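PDB 6X9L: aldehyde dehydrogenase family protein from Pseudomonas syringae pv. tomato, which oxidises long-chain aliphatic aldehydes as an aldehyde dehydrogenase that works with NAD+, and binds octanal beside the dinucleotide. Local coordinates for residues M104-S109 with A113-L118; G321-E326 with G370-P375; N302-V307 with L397-Y402; L266-D271 with D403-A408. The protein carries 1 engineered substitution. One frame throughout, in Å; residues are numbered along the deposited sequence.

Interaction 1: M104-S109 with A113-L118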
loop_
_atom_site.group_PDB
_atom_site.type_symbol
_atom_site.label_atom_id
_atom_site.label_comp_id
_atom_site.label_asym_id
_atom_site.label_seq_id
_atom_site.Cartn_x
_atom_site.Cartn_y
_atom_site.Cartn_z
ATOM N N MET A 104 -10.277 -22.301 -20.092
ATOM C CA MET A 104 -9.252 -21.437 -20.678
ATOM C C MET A 104 -8.203 -22.203 -21.477
ATOM O O MET A 104 -7.139 -21.652 -21.780
ATOM C CB MET A 104 -8.562 -20.589 -19.610
ATOM C CG MET A 104 -8.121 -21.344 -18.378
ATOM S SD MET A 104 -6.649 -22.337 -18.599
ATOM C CE MET A 104 -5.442 -21.131 -19.135
ATOM N N GLY A 105 -8.477 -23.453 -21.835
ATOM C CA GLY A 105 -7.671 -24.119 -22.835
ATOM C C GLY A 105 -6.329 -24.668 -22.389
ATOM O O GLY A 105 -5.560 -25.128 -23.246
ATOM N N ALA A 106 -6.020 -24.660 -21.088
ATOM C CA ALA A 106 -4.752 -25.215 -20.618
ATOM C C ALA A 106 -4.629 -26.689 -20.988
ATOM O O ALA A 106 -5.511 -27.494 -20.673
ATOM C CB ALA A 106 -4.631 -25.061 -19.102
ATOM N N ALA A 107 -3.527 -27.039 -21.650
ATOM C CA ALA A 107 -3.221 -28.440 -21.913
ATOM C C ALA A 107 -3.470 -29.280 -20.661
ATOM O O ALA A 107 -2.931 -28.985 -19.591
ATOM C CB ALA A 107 -1.769 -28.583 -22.373
ATOM N N ILE A 108 -4.315 -30.310 -20.791
ATOM C CA ILE A 108 -4.714 -31.090 -19.620
ATOM C C ILE A 108 -3.498 -31.539 -18.829
ATOM O O ILE A 108 -3.529 -31.590 -17.596
ATOM C CB ILE A 108 -5.573 -32.297 -20.031
ATOM C CG1 ILE A 108 -6.118 -32.976 -18.779
ATOM C CG2 ILE A 108 -4.739 -33.300 -20.822
ATOM C CD1 ILE A 108 -7.125 -32.134 -18.019
ATOM N N SER A 109 -2.421 -31.901 -19.527
ATOM C CA SER A 109 -1.178 -32.254 -18.858
ATOM C C SER A 109 -0.691 -31.119 -17.973
ATOM O O SER A 109 -0.263 -31.340 -16.837
ATOM C CB SER A 109 -0.124 -32.595 -19.903
ATOM O OG SER A 109 0.339 -33.911 -19.729
ATOM N N ALA A 113 -0.355 -31.026 -13.727
ATOM C CA ALA A 113 0.984 -30.954 -13.166
ATOM C C ALA A 113 1.243 -29.653 -12.432
ATOM O O ALA A 113 2.074 -29.639 -11.509
ATOM C CB ALA A 113 2.034 -31.118 -14.264
ATOM N N MET A 114 0.536 -28.580 -12.789
ATOM C CA MET A 114 0.927 -27.282 -12.264
ATOM C C MET A 114 -0.239 -26.377 -11.922
ATOM O O MET A 114 -0.291 -25.814 -10.821
ATOM C CB MET A 114 1.844 -26.592 -13.261
ATOM C CG MET A 114 3.302 -26.903 -13.013
ATOM S SD MET A 114 4.313 -25.876 -14.074
ATOM C CE MET A 114 3.564 -26.265 -15.661
ATOM N N GLN A 115 -1.162 -26.219 -12.870
ATOM C CA GLN A 115 -2.339 -25.385 -12.659
ATOM C C GLN A 115 -3.036 -25.700 -11.328
ATOM O O GLN A 115 -3.417 -24.781 -10.589
ATOM C CB GLN A 115 -3.282 -25.562 -13.853
ATOM C CG GLN A 115 -4.279 -24.433 -14.088
ATOM C CD GLN A 115 -3.664 -23.148 -14.636
ATOM O OE1 GLN A 115 -3.882 -22.078 -14.079
ATOM N NE2 GLN A 115 -2.934 -23.244 -15.741
ATOM N N VAL A 116 -3.184 -26.982 -10.983
ATOM C CA VAL A 116 -3.810 -27.352 -9.709
ATOM C C VAL A 116 -2.795 -27.466 -8.570
ATOM O O VAL A 116 -2.988 -26.854 -7.515
ATOM C CB VAL A 116 -4.603 -28.664 -9.833
ATOM C CG1 VAL A 116 -5.224 -29.033 -8.488
ATOM C CG2 VAL A 116 -5.668 -28.532 -10.907
ATOM N N PRO A 117 -1.726 -28.251 -8.717
ATOM C CA PRO A 117 -0.804 -28.438 -7.577
ATOM C C PRO A 117 -0.168 -27.157 -7.071
ATOM O O PRO A 117 0.023 -27.006 -5.858
ATOM C CB PRO A 117 0.246 -29.400 -8.132
ATOM C CG PRO A 117 -0.482 -30.178 -9.195
ATOM C CD PRO A 117 -1.461 -29.202 -9.816
ATOM N N LEU A 118 0.187 -26.227 -7.949
ATOM C CA LEU A 118 0.760 -24.983 -7.451
ATOM C C LEU A 118 -0.269 -24.196 -6.647
ATOM O O LEU A 118 0.067 -23.597 -5.621
ATOM C CB LEU A 118 1.326 -24.165 -8.610
ATOM C CG LEU A 118 2.450 -24.925 -9.317
ATOM C CD1 LEU A 118 3.385 -23.978 -10.064
ATOM C CD2 LEU A 118 3.248 -25.754 -8.331
#
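Within helix 108-115 of this aldehyde dehydrogenase fold, Ser109 and Ala113 make an ordinary i to i+4 helical contact, and two residues further along, Gln115 reaches back to Ala106, in the lead-in to the helix. The helix is short; it follows helix 93-104 in the chain and leads into helix 117-129, whose Leu118 lines the octanal pocket. The Ser109 carbonyl takes the amide of Ala113, with Ala113 N 3.1 Å from Ser109 O and an N-H...O angle of 151°. The methyl of Ala113 lies alongside the same carbonyl. The serine hydroxyl turns to other work, hydrogen bonding to the backbone oxygen of Glu326.

Upstream, Gly105 ends helix 93-104 with positive phi, and the chain swings through Ala106 to Ala107, the N-cap of the new helix. Downstream, the turn widens to a pi-type one at 113-115, and a bond from Leu118 N to Met114 O, 2.9 Å, spans Pro117, which has no N-H to give. Leu118 touches the bound octanal, whereas the Gln115 side chain stands back, about 8 Å from the ligand, packed among Ile100, Trp160, Pro161 and Asn286.

Gln115 is buried, and its shape explains the second touch. CG is anti to the backbone N (chi1 -158°), and the chain then bends at chi2 (72°), which turns the amide toward the 104-109 segment. The encounter there is simple van der Waals packing: Gln115 NE2 rests 4.2 Å from the methyl carbon CB of Ala106.

Interaction 2: G321-E326 with G370-P375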
loop_
_atom_site.group_PDB
_atom_site.type_symbol
_atom_site.label_atom_id
_atom_site.label_comp_id
_atom_site.label_asym_id
_atom_site.label_seq_id
_atom_site.Cartn_x
_atom_site.Cartn_y
_atom_site.Cartn_z
ATOM N N GLY A 321 -1.715 -28.334 -29.669
ATOM C CA GLY A 321 -2.904 -28.972 -30.184
ATOM C C GLY A 321 -3.986 -29.125 -29.150
ATOM O O GLY A 321 -4.085 -28.319 -28.215
ATOM N N ASP A 322 -4.786 -30.176 -29.320
ATOM C CA ASP A 322 -5.964 -30.408 -28.506
ATOM C C ASP A 322 -5.589 -30.595 -27.039
ATOM O O ASP A 322 -4.844 -31.530 -26.710
ATOM C CB ASP A 322 -6.694 -31.628 -29.038
ATOM C CG ASP A 322 -7.867 -32.033 -28.172
ATOM O OD1 ASP A 322 -8.368 -31.185 -27.393
ATOM O OD2 ASP A 322 -8.272 -33.209 -28.273
ATOM N N PRO A 323 -6.086 -29.750 -26.132
ATOM C CA PRO A 323 -5.739 -29.906 -24.710
ATOM C C PRO A 323 -6.232 -31.214 -24.107
ATOM O O PRO A 323 -5.786 -31.587 -23.015
ATOM C CB PRO A 323 -6.411 -28.701 -24.041
ATOM C CG PRO A 323 -6.974 -27.862 -25.154
ATOM C CD PRO A 323 -7.134 -28.740 -26.341
ATOM N N GLN A 324 -7.140 -31.921 -24.775
ATOM C CA GLN A 324 -7.628 -33.188 -24.241
ATOM C C GLN A 324 -6.609 -34.312 -24.354
ATOM O O GLN A 324 -6.807 -35.366 -23.742
ATOM C CB GLN A 324 -8.927 -33.589 -24.953
ATOM C CG GLN A 324 -10.116 -32.724 -24.554
ATOM C CD GLN A 324 -11.331 -32.902 -25.459
ATOM O OE1 GLN A 324 -12.466 -32.987 -24.981
ATOM N NE2 GLN A 324 -11.100 -32.935 -26.772
ATOM N N LEU A 325 -5.533 -34.112 -25.106
ATOM C CA LEU A 325 -4.519 -35.134 -25.331
ATOM C C LEU A 325 -3.371 -34.941 -24.352
ATOM O O LEU A 325 -2.882 -33.826 -24.189
ATOM C CB LEU A 325 -4.000 -35.075 -26.769
ATOM C CG LEU A 325 -5.028 -35.164 -27.894
ATOM C CD1 LEU A 325 -4.312 -35.192 -29.230
ATOM C CD2 LEU A 325 -5.859 -36.414 -27.717
ATOM N N GLU A 326 -2.930 -36.034 -23.727
ATOM C CA GLU A 326 -1.878 -35.942 -22.715
ATOM C C GLU A 326 -0.544 -35.501 -23.300
ATOM O O GLU A 326 0.313 -34.983 -22.576
ATOM C CB GLU A 326 -1.710 -37.282 -22.012
ATOM C CG GLU A 326 -2.981 -37.789 -21.385
ATOM C CD GLU A 326 -2.715 -38.705 -20.204
ATOM O OE1 GLU A 326 -1.560 -39.186 -20.058
ATOM O OE2 GLU A 326 -3.660 -38.933 -19.416
ATOM N N GLY A 370 -10.512 -23.151 -33.084
ATOM C CA GLY A 370 -9.817 -22.941 -31.829
ATOM C C GLY A 370 -8.744 -21.862 -31.933
ATOM O O GLY A 370 -8.105 -21.670 -32.977
ATOM N N PHE A 371 -8.525 -21.154 -30.825
ATOM C CA PHE A 371 -7.656 -19.975 -30.823
ATOM C C PHE A 371 -6.187 -20.329 -30.777
ATOM O O PHE A 371 -5.402 -19.717 -30.055
ATOM C CB PHE A 371 -8.050 -19.065 -29.665
ATOM C CG PHE A 371 -9.479 -18.626 -29.752
ATOM C CD1 PHE A 371 -9.954 -18.018 -30.921
ATOM C CD2 PHE A 371 -10.369 -18.902 -28.731
ATOM C CE1 PHE A 371 -11.273 -17.653 -31.044
ATOM C CE2 PHE A 371 -11.693 -18.543 -28.852
ATOM C CZ PHE A 371 -12.145 -17.918 -30.016
ATOM N N TYR A 372 -5.805 -21.306 -31.589
ATOM C CA TYR A 372 -4.448 -21.823 -31.578
ATOM C C TYR A 372 -3.502 -20.816 -32.223
ATOM O O TYR A 372 -3.709 -20.417 -33.373
ATOM C CB TYR A 372 -4.425 -23.157 -32.312
ATOM C CG TYR A 372 -5.178 -24.257 -31.593
ATOM C CD1 TYR A 372 -4.564 -25.014 -30.596
ATOM C CD2 TYR A 372 -6.504 -24.538 -31.902
ATOM C CE1 TYR A 372 -5.244 -26.017 -29.936
ATOM C CE2 TYR A 372 -7.185 -25.536 -31.255
ATOM C CZ TYR A 372 -6.550 -26.269 -30.270
ATOM O OH TYR A 372 -7.232 -27.254 -29.621
ATOM N N THR A 373 -2.462 -20.418 -31.500
ATOM C CA THR A 373 -1.550 -19.370 -31.942
ATOM C C THR A 373 -0.144 -19.944 -32.106
ATOM O O THR A 373 0.293 -20.778 -31.315
ATOM C CB THR A 373 -1.557 -18.198 -30.938
ATOM O OG1 THR A 373 -2.813 -17.506 -31.011
ATOM C CG2 THR A 373 -0.450 -17.215 -31.228
ATOM N N ARG A 374 0.561 -19.520 -33.126
ATOM C CA ARG A 374 1.875 -20.110 -33.384
ATOM C C ARG A 374 2.907 -19.563 -32.402
ATOM O O ARG A 374 2.941 -18.356 -32.165
ATOM C CB ARG A 374 2.312 -19.818 -34.809
ATOM C CG ARG A 374 1.289 -20.244 -35.846
ATOM C CD ARG A 374 1.524 -19.561 -37.190
ATOM N NE ARG A 374 2.817 -19.869 -37.784
ATOM C CZ ARG A 374 3.351 -19.161 -38.774
ATOM N NH1 ARG A 374 2.696 -18.108 -39.235
ATOM N NH2 ARG A 374 4.532 -19.488 -39.299
ATOM N N PRO A 375 3.750 -20.413 -31.809
ATOM C CA PRO A 375 4.857 -19.914 -30.973
ATOM C C PRO A 375 5.816 -19.075 -31.799
ATOM O O PRO A 375 6.383 -19.550 -32.782
ATOM C CB PRO A 375 5.522 -21.200 -30.473
ATOM C CG PRO A 375 4.436 -22.227 -30.529
ATOM C CD PRO A 375 3.651 -21.881 -31.756
#
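The ring of Tyr372 meets the Gly321 carbonyl at its edge: Gly321 O lies in the ring plane, nearest to Tyr372 CE1 at 3.1 Å, so the oxygen faces ring C-H rather than the pi cloud. The ring of His367 also meets that of Tyr372, with the planes about 35° apart, and Ala40 touches the tyrosine as well. At the far end the phenol oxygen lands among carbons, Tyr372 OH being 3.6 Å from Asp322 CA and also 3.6 Å from Pro323 CD. With CG anti to the carbonyl carbon (chi1 -68°), the ring is sent across to the 321-326 loop.

A second flat group, the Asp322 carboxylate, shapes that loop. Gln324 N approaches Asp322 OD1 from above the carboxylate plane at 3.0 Å, closing an Asx turn. The Gln324 amide meets the other oxygen on its syn side, NE2 to Asp322 OD2 being 3.2 Å, nearly in the amide plane. A type I turn from Asp322 to Leu325 is closed by Leu325 N on Asp322 O. These bonds probably help hold the corner that the tyrosine packs against.

The contact is buried and joins two connections: the one between helices 304-316 and 336-351, and the one from strand 355-358 into strand 376-379. Next to the tyrosine, the side chain of Thr373 packs against Phe339, Val342 and Gln343 of helix 336-351.

Interaction 3: N302-V307 with L397-Y402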
loop_
_atom_site.group_PDB
_atom_site.type_symbol
_atom_site.label_atom_id
_atom_site.label_comp_id
_atom_site.label_asym_id
_atom_site.label_seq_id
_atom_site.Cartn_x
_atom_site.Cartn_y
_atom_site.Cartn_z
ATOM N N ASN A 302 27.576 -11.064 -30.224
ATOM C CA ASN A 302 28.350 -12.073 -30.933
ATOM C C ASN A 302 27.796 -13.475 -30.710
ATOM O O ASN A 302 28.358 -14.455 -31.211
ATOM C CB ASN A 302 29.806 -12.021 -30.489
ATOM C CG ASN A 302 29.981 -12.416 -29.047
ATOM O OD1 ASN A 302 29.055 -12.307 -28.234
ATOM N ND2 ASN A 302 31.176 -12.884 -28.710
ATOM N N ARG A 303 26.720 -13.600 -29.942
ATOM C CA ARG A 303 26.095 -14.897 -29.724
ATOM C C ARG A 303 24.675 -14.960 -30.275
ATOM O O ARG A 303 24.039 -16.013 -30.192
ATOM C CB ARG A 303 26.101 -15.250 -28.226
ATOM C CG ARG A 303 27.504 -15.436 -27.630
ATOM C CD ARG A 303 28.178 -16.730 -28.125
ATOM N NE ARG A 303 28.464 -17.655 -27.028
ATOM C CZ ARG A 303 28.313 -18.970 -27.113
ATOM N NH1 ARG A 303 27.872 -19.509 -28.238
ATOM N NH2 ARG A 303 28.590 -19.751 -26.078
ATOM N N LEU A 304 24.182 -13.875 -30.874
ATOM C CA LEU A 304 22.775 -13.804 -31.264
ATOM C C LEU A 304 22.412 -14.881 -32.287
ATOM O O LEU A 304 21.394 -15.567 -32.143
ATOM C CB LEU A 304 22.454 -12.407 -31.799
ATOM C CG LEU A 304 21.004 -12.013 -32.111
ATOM C CD1 LEU A 304 20.116 -11.987 -30.865
ATOM C CD2 LEU A 304 20.973 -10.661 -32.817
ATOM N N ALA A 305 23.222 -15.040 -33.339
ATOM C CA ALA A 305 22.875 -16.016 -34.372
ATOM C C ALA A 305 22.781 -17.429 -33.806
ATOM O O ALA A 305 21.949 -18.225 -34.256
ATOM C CB ALA A 305 23.884 -15.971 -35.522
ATOM N N GLU A 306 23.615 -17.757 -32.820
ATOM C CA GLU A 306 23.515 -19.069 -32.195
ATOM C C GLU A 306 22.216 -19.213 -31.402
ATOM O O GLU A 306 21.534 -20.242 -31.496
ATOM C CB GLU A 306 24.724 -19.320 -31.300
ATOM C CG GLU A 306 24.813 -20.753 -30.821
ATOM C CD GLU A 306 25.999 -21.014 -29.911
ATOM O OE1 GLU A 306 25.823 -21.800 -28.954
ATOM O OE2 GLU A 306 27.101 -20.453 -30.148
ATOM N N VAL A 307 21.853 -18.195 -30.611
ATOM C CA VAL A 307 20.643 -18.311 -29.798
ATOM C C VAL A 307 19.402 -18.267 -30.683
ATOM O O VAL A 307 18.415 -18.960 -30.413
ATOM C CB VAL A 307 20.592 -17.240 -28.681
ATOM C CG1 VAL A 307 21.959 -16.591 -28.455
ATOM C CG2 VAL A 307 19.528 -16.205 -28.950
ATOM N N LEU A 397 8.404 -14.316 -28.146
ATOM C CA LEU A 397 9.657 -14.091 -27.449
ATOM C C LEU A 397 10.509 -13.131 -28.267
ATOM O O LEU A 397 10.645 -13.306 -29.483
ATOM C CB LEU A 397 10.392 -15.414 -27.220
ATOM C CG LEU A 397 11.854 -15.340 -26.750
ATOM C CD1 LEU A 397 11.951 -14.628 -25.412
ATOM C CD2 LEU A 397 12.476 -16.716 -26.667
ATOM N N CYS A 398 11.064 -12.116 -27.598
ATOM C CA CYS A 398 11.969 -11.154 -28.213
ATOM C C CYS A 398 13.408 -11.481 -27.852
ATOM O O CYS A 398 13.715 -11.791 -26.699
ATOM C CB CYS A 398 11.652 -9.724 -27.772
ATOM S SG CYS A 398 10.156 -9.053 -28.507
ATOM N N LEU A 399 14.279 -11.411 -28.852
ATOM C CA LEU A 399 15.719 -11.567 -28.691
ATOM C C LEU A 399 16.368 -10.195 -28.829
ATOM O O LEU A 399 16.150 -9.508 -29.831
ATOM C CB LEU A 399 16.271 -12.520 -29.748
ATOM C CG LEU A 399 16.426 -14.005 -29.430
ATOM C CD1 LEU A 399 15.558 -14.444 -28.272
ATOM C CD2 LEU A 399 16.109 -14.817 -30.677
ATOM N N ILE A 400 17.156 -9.801 -27.829
ATOM C CA ILE A 400 17.814 -8.492 -27.799
ATOM C C ILE A 400 19.304 -8.679 -27.535
ATOM O O ILE A 400 19.697 -9.448 -26.647
ATOM C CB ILE A 400 17.206 -7.573 -26.723
ATOM C CG1 ILE A 400 15.714 -7.360 -26.974
ATOM C CG2 ILE A 400 17.977 -6.249 -26.641
ATOM C CD1 ILE A 400 14.985 -6.822 -25.765
ATOM N N ALA A 401 20.132 -7.961 -28.294
ATOM C CA ALA A 401 21.578 -8.090 -28.204
ATOM C C ALA A 401 22.161 -7.011 -27.305
ATOM O O ALA A 401 21.602 -5.918 -27.174
ATOM C CB ALA A 401 22.226 -7.993 -29.586
ATOM N N TYR A 402 23.304 -7.330 -26.697
ATOM C CA TYR A 402 24.041 -6.380 -25.877
ATOM C C TYR A 402 25.546 -6.532 -26.114
ATOM O O TYR A 402 26.028 -7.595 -26.516
ATOM C CB TYR A 402 23.675 -6.548 -24.392
ATOM C CG TYR A 402 24.175 -7.821 -23.725
ATOM C CD1 TYR A 402 25.518 -7.969 -23.371
ATOM C CD2 TYR A 402 23.299 -8.859 -23.404
ATOM C CE1 TYR A 402 25.979 -9.121 -22.749
ATOM C CE2 TYR A 402 23.757 -10.020 -22.775
ATOM C CZ TYR A 402 25.093 -10.141 -22.449
ATOM O OH TYR A 402 25.561 -11.272 -21.816
#
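Leu399, on strand 396-402, meets Leu304 and Val307 of helix 304-316, and its side chain can be traced atom by atom. Its CB takes one methyl of Leu304, with Leu304 CD1 at 4.0 Å from Leu399 CB. Next comes CG, which lies 3.8 Å from Val307 CG2, and at the tip Leu399 CD2 is 4.1 Å from that same methyl. The Leu399 and Val307 side chains run past one another in opposite directions, though the rotation of Val307 is less certain because its other methyl sits too close to a backbone oxygen in the model.

Leu304 serves two strand residues at once. With CG anti to the backbone N (chi1 -172°), its fork opens over the strand, CD1 toward Leu399 and CD2 toward Ala401 CB at 4.4 Å. Leu399 and Ala401 lie two apart, on one face of the seven-stranded sheet. The intervening Ile400 points its side chain to the other face, against helix 405-413.

This is helix-on-sheet packing of an alpha/beta domain, extended by Met297 and Val299 on the neighbouring strand and Val276 on helix 272-284. The contacts between these two segments are apolar, implying that shape and the hydrophobic effect hold them together.

Interaction 4: L266-D271 with D403-A408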
loop_
_atom_site.group_PDB
_atom_site.type_symbol
_atom_site.label_atom_id
_atom_site.label_comp_id
_atom_site.label_asym_id
_atom_site.label_seq_id
_atom_site.Cartn_x
_atom_site.Cartn_y
_atom_site.Cartn_z
ATOM N N LEU A 266 21.173 -13.745 -20.532
ATOM C CA LEU A 266 22.212 -14.758 -20.611
ATOM C C LEU A 266 23.560 -14.036 -20.553
ATOM O O LEU A 266 23.933 -13.312 -21.484
ATOM C CB LEU A 266 22.060 -15.602 -21.879
ATOM C CG LEU A 266 20.920 -16.633 -21.798
ATOM C CD1 LEU A 266 19.572 -15.994 -21.342
ATOM C CD2 LEU A 266 20.746 -17.381 -23.114
ATOM N N LEU A 267 24.261 -14.208 -19.433
ATOM C CA LEU A 267 25.603 -13.686 -19.264
ATOM C C LEU A 267 26.583 -14.449 -20.159
ATOM O O LEU A 267 26.333 -15.602 -20.527
ATOM C CB LEU A 267 26.014 -13.806 -17.796
ATOM C CG LEU A 267 25.171 -12.967 -16.827
ATOM C CD1 LEU A 267 25.450 -13.352 -15.413
ATOM C CD2 LEU A 267 25.430 -11.475 -17.014
ATOM N N PRO A 268 27.701 -13.820 -20.532
ATOM C CA PRO A 268 28.587 -14.427 -21.547
ATOM C C PRO A 268 29.130 -15.801 -21.178
ATOM O O PRO A 268 29.471 -16.582 -22.080
ATOM C CB PRO A 268 29.721 -13.404 -21.672
ATOM C CG PRO A 268 29.147 -12.129 -21.202
ATOM C CD PRO A 268 28.124 -12.459 -20.165
ATOM N N ASP A 269 29.238 -16.088 -19.888
ATOM C CA ASP A 269 29.816 -17.372 -19.439
ATOM C C ASP A 269 28.756 -18.458 -19.326
ATOM O O ASP A 269 29.064 -19.490 -18.785
ATOM C CB ASP A 269 30.547 -17.182 -18.115
ATOM C CG ASP A 269 29.633 -16.895 -16.946
ATOM O OD1 ASP A 269 28.486 -16.592 -17.185
ATOM O OD2 ASP A 269 30.083 -16.999 -15.823
ATOM N N ALA A 270 27.566 -18.235 -19.852
ATOM C CA ALA A 270 26.491 -19.245 -19.742
ATOM C C ALA A 270 26.630 -20.323 -20.806
ATOM O O ALA A 270 27.188 -20.042 -21.819
ATOM C CB ALA A 270 25.151 -18.582 -19.832
ATOM N N ASP A 271 26.109 -21.514 -20.548
ATOM C CA ASP A 271 26.146 -22.599 -21.551
ATOM C C ASP A 271 24.949 -22.358 -22.466
ATOM O O ASP A 271 23.926 -22.948 -22.251
ATOM C CB ASP A 271 26.082 -23.945 -20.843
ATOM C CG ASP A 271 26.041 -25.141 -21.766
ATOM O OD1 ASP A 271 26.237 -24.968 -22.952
ATOM O OD2 ASP A 271 25.812 -26.236 -21.265
ATOM N N ASP A 403 26.286 -5.450 -25.862
ATOM C CA ASP A 403 27.730 -5.419 -26.055
ATOM C C ASP A 403 28.530 -5.377 -24.761
ATOM O O ASP A 403 29.746 -5.576 -24.809
ATOM C CB ASP A 403 28.131 -4.201 -26.897
ATOM C CG ASP A 403 27.462 -4.180 -28.261
ATOM O OD1 ASP A 403 27.643 -5.147 -29.045
ATOM O OD2 ASP A 403 26.753 -3.185 -28.545
ATOM N N THR A 404 27.900 -5.075 -23.626
ATOM C CA THR A 404 28.537 -5.203 -22.321
ATOM C C THR A 404 27.493 -5.655 -21.309
ATOM O O THR A 404 26.287 -5.467 -21.508
ATOM C CB THR A 404 29.170 -3.894 -21.832
ATOM O OG1 THR A 404 28.147 -2.906 -21.677
ATOM C CG2 THR A 404 30.198 -3.403 -22.799
ATOM N N ILE A 405 27.978 -6.255 -20.213
ATOM C CA ILE A 405 27.105 -6.652 -19.112
ATOM C C ILE A 405 26.403 -5.432 -18.512
ATOM O O ILE A 405 25.233 -5.501 -18.127
ATOM C CB ILE A 405 27.915 -7.429 -18.052
ATOM C CG1 ILE A 405 28.541 -8.675 -18.659
ATOM C CG2 ILE A 405 27.040 -7.834 -16.871
ATOM C CD1 ILE A 405 29.237 -9.544 -17.649
ATOM N N ASP A 406 27.105 -4.300 -18.407
ATOM C CA ASP A 406 26.445 -3.082 -17.948
ATOM C C ASP A 406 25.271 -2.733 -18.858
ATOM O O ASP A 406 24.204 -2.315 -18.384
ATOM C CB ASP A 406 27.441 -1.919 -17.889
ATOM C CG ASP A 406 28.376 -1.996 -16.688
ATOM O OD1 ASP A 406 27.990 -2.652 -15.693
ATOM O OD2 ASP A 406 29.484 -1.391 -16.738
ATOM N N GLU A 407 25.456 -2.905 -20.169
ATOM C CA GLU A 407 24.410 -2.612 -21.141
ATOM C C GLU A 407 23.234 -3.567 -20.996
ATOM O O GLU A 407 22.067 -3.159 -21.105
ATOM C CB GLU A 407 24.997 -2.689 -22.544
ATOM C CG GLU A 407 23.981 -2.648 -23.644
ATOM C CD GLU A 407 24.645 -2.553 -24.994
ATOM O OE1 GLU A 407 25.844 -2.186 -25.028
ATOM O OE2 GLU A 407 23.976 -2.840 -26.011
ATOM N N ALA A 408 23.527 -4.847 -20.753
ATOM C CA ALA A 408 22.473 -5.842 -20.609
ATOM C C ALA A 408 21.552 -5.498 -19.448
ATOM O O ALA A 408 20.329 -5.656 -19.544
ATOM C CB ALA A 408 23.093 -7.227 -20.418
#
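A beta-alpha-beta crossover brings Ile405 against Leu267 and Pro268. Strand 396-402 leads into helix 405-413, which returns the chain to the parallel strand 422-424, beyond strands 296-300 and 263-266 in the same sheet. The first turn of that helix therefore lies by the loop leaving strand 263-266, where Leu267 to Ala270 form a type I turn closed by Ala270 N on Leu267 O.

Ile405 divides its two branches between the loop residues. The methyl CG2 lies 4.0 Å from Leu267 CD2, with the two side chains crossing at about a right angle. The longer branch starts with CG1 beside the backbone N (chi1 -60°) and continues extended (chi2 -175°), reaching obliquely across to one corner of the proline ring, its CD: Ile405 CD1 is 4.0 Å from Pro268 CD, and CG1 is 4.1 Å from the same carbon. Tyr402, just before the helix, packs on Pro268 too, and its hydroxyl hydrogen bonds to the carbonyl of Leu266.

Polar bonds hold both partners apart from the contact itself. Thr404 is the N-cap, its OG1 accepting from Glu407 N at 3.1 Å, and Asp403 forms a salt bridge with Arg301. In the loop, both carboxylate oxygens of Asp269 take backbone amides, from Gln426 and Asp427. The contact has a buried side at Leu267 and an exposed one at Pro268. Its chemistry is wholly apolar, so the packing has little directional demand; the cap and the turn bonds probably help set the geometry, and the isoleucine, leucine and proline bury carbon surface between them.

Interaction 2 is the buried one; the other three are only partly buried. Interactions 1 and 2 adjoin: Ile108 N reaches Pro323 O at 3.0 Å, so the start of helix 108-115 is tied to the 321-326 loop by a backbone bond. Interactions 3 and 4 share the seven-stranded sheet: helix 304-316 of interaction 3 and helix 405-413 of interaction 4 pack on opposite faces of it, and Tyr402 is the residue joining the two contacts. Their contacts are aliphatic, whereas interaction 1 rests on a backbone bond and interaction 2 on a tyrosine edge. Interaction 1 alone includes a residue of the octanal pocket; the others lie away from the octanal and NAD sites.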